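Local structure of EGF family domain-containing protein (4Z80) at residues A[445-448]-A[449-452]. The protein binds a peptide of the rhoptry neck protein RON2L1 and probably takes part in the moving junction during host-cell invasion by the parasite. Residues are numbered along the deposited sequence; the frame is centred on the assembly and turned at random.
Sequences AFTS and LSAV
The ring of Phe446 meets the residues beyond the turn with its edge: CD2 lies 4.0 Å from Ala451 O and CE2 4.0 Å from Val452 CA, both near the ring plane. Its CG stands anti to the carbonyl carbon (chi1 -65°), which brings the ring back toward the returning chain; Ala378 and Leu385 of helix 378-387 also touch it, so a large flat hydrocarbon suits the place between turn and helix. The motif is a type I beta turn, Thr447 to Ser450, which ends strand 443-447, one of the two outer strands of a four-stranded antiparallel sheet, consistent with the PAN-like fold of AMA proteins. Its defining bond runs from Ser450 N to Thr447 O at 3.1 Å, with the donor well above the carbonyl plane. A water sits between Thr447 O and Ser450 O.

Thr447 suits the first position of the turn because its hydroxyl can serve the turn twice. With OG1 set between backbone N and carbonyl carbon (chi1 82°), it accepts from Leu449 N at 3.1 Å and donates to Ser450 OG. Serine at 450 is short enough to fold its hydroxyl back over the strand end. Ser448 points away from the returning residues, and its OG is hydrogen-bonded to His404 ND1, just ahead of neighbouring strand 405-410; Lys322 draws together Ser448 O and Ser450 O, giving these buried carbonyls a probably charged partner. Ala451 O is buried against the ring edge without a polar partner. The two hydroxyl oxygens, Thr447 OG1 and Ser450 OG, are 2.8 Å apart.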
ATOM      1  N   ALA A 445      20.560   5.822 -13.799  1.00 11.15           N
ATOM      2  CA  ALA A 445      19.470   5.021 -14.343  1.00 10.48           C
ATOM      3  C   ALA A 445      18.329   4.909 -13.341  1.00 12.79           C
ATOM      4  O   ALA A 445      18.546   4.591 -12.170  1.00 12.83           O
ATOM      5  CB  ALA A 445      19.968   3.642 -14.736  1.00 12.18           C
ATOM      6  N   PHE A 446      17.112   5.160 -13.827  1.00 12.00           N
ATOM      7  CA  PHE A 446      15.883   5.078 -13.047  1.00 11.88           C
ATOM      8  C   PHE A 446      14.929   4.038 -13.609  1.00 10.04           C
ATOM      9  O   PHE A 446      14.934   3.774 -14.818  1.00 10.66           O
ATOM     10  CB  PHE A 446      15.141   6.424 -13.039  1.00 13.17           C
ATOM     11  CG  PHE A 446      15.871   7.550 -12.356  1.00 11.20           C
ATOM     12  CD1 PHE A 446      16.803   8.310 -13.049  1.00 14.73           C
ATOM     13  CD2 PHE A 446      15.595   7.882 -11.038  1.00 11.09           C
ATOM     14  CE1 PHE A 446      17.466   9.361 -12.425  1.00 14.14           C
ATOM     15  CE2 PHE A 446      16.252   8.942 -10.413  1.00 12.16           C
ATOM     16  CZ  PHE A 446      17.189   9.676 -11.109  1.00 13.83           C
ATOM     17  N   THR A 447      14.099   3.458 -12.737  1.00 10.82           N
ATOM     18  CA  THR A 447      12.903   2.735 -13.172  1.00 10.08           C
ATOM     19  C   THR A 447      11.664   3.434 -12.618  1.00  9.30           C
ATOM     20  O   THR A 447      11.742   4.264 -11.718  1.00  9.82           O
ATOM     21  CB  THR A 447      12.851   1.246 -12.731  1.00 11.69           C
ATOM     22  OG1 THR A 447      12.382   1.143 -11.377  1.00 11.51           O
ATOM     23  CG2 THR A 447      14.195   0.551 -12.918  1.00 12.12           C
ATOM     24  N   SER A 448      10.509   3.066 -13.158  1.00 10.81           N
ATOM     25  CA  SER A 448       9.249   3.637 -12.719  1.00 10.08           C
ATOM     26  C   SER A 448       8.849   3.238 -11.303  1.00  9.86           C
ATOM     27  O   SER A 448       7.942   3.835 -10.728  1.00 11.57           O
ATOM     28  CB  SER A 448       8.149   3.242 -13.705  1.00 10.39           C
ATOM     29  OG  SER A 448       8.073   1.843 -13.867  1.00 11.02           O
ATOM     30  N   LEU A 449       9.519   2.226 -10.753  1.00  9.64           N
ATOM     31  CA  LEU A 449       9.297   1.772  -9.376  1.00 10.06           C
ATOM     32  C   LEU A 449      10.384   2.260  -8.407  1.00 11.46           C
ATOM     33  O   LEU A 449      10.312   1.980  -7.206  1.00 11.49           O
ATOM     34  CB  LEU A 449       9.215   0.241  -9.355  1.00 10.85           C
ATOM     35  CG  LEU A 449       7.949  -0.362  -9.977  1.00 11.06           C
ATOM     36  CD1 LEU A 449       8.161  -1.818 -10.303  1.00 11.51           C
ATOM     37  CD2 LEU A 449       6.757  -0.202  -9.046  1.00 10.55           C
ATOM     38  N   SER A 450      11.372   2.983  -8.927  1.00 10.90           N
ATOM     39  CA  SER A 450      12.484   3.509  -8.116  1.00 10.54           C
ATOM     40  C   SER A 450      12.100   4.770  -7.353  1.00 11.39           C
ATOM     41  O   SER A 450      11.258   5.553  -7.804  1.00 12.13           O
ATOM     42  CB  SER A 450      13.693   3.854  -8.996  1.00 10.72           C
ATOM     43  OG  SER A 450      14.065   2.805  -9.862  1.00 13.10           O
ATOM     44  N   ALA A 451      12.741   4.995  -6.209  1.00 11.93           N
ATOM     45  CA  ALA A 451      12.735   6.325  -5.608  1.00 10.83           C
ATOM     46  C   ALA A 451      13.464   7.301  -6.549  1.00 11.28           C
ATOM     47  O   ALA A 451      14.226   6.873  -7.427  1.00 13.62           O
ATOM     48  CB  ALA A 451      13.379   6.303  -4.234  1.00 11.80           C
ATOM     49  N   VAL A 452      13.235   8.600  -6.370  1.00 12.23           N
ATOM     50  CA  VAL A 452      13.747   9.590  -7.322  1.00 11.54           C
ATOM     51  C   VAL A 452      14.816  10.530  -6.776  1.00 15.22           C
ATOM     52  O   VAL A 452      15.179  11.483  -7.445  1.00 16.28           O
ATOM     53  CB  VAL A 452      12.598  10.461  -7.907  1.00 12.00           C
ATOM     54  CG1 VAL A 452      11.559   9.579  -8.576  1.00 14.17           C
ATOM     55  CG2 VAL A 452      11.945  11.339  -6.847  1.00 11.42           C
TER
HETATM   56  O   HOH W   1      10.017   6.435 -10.601  1.00 18.15           O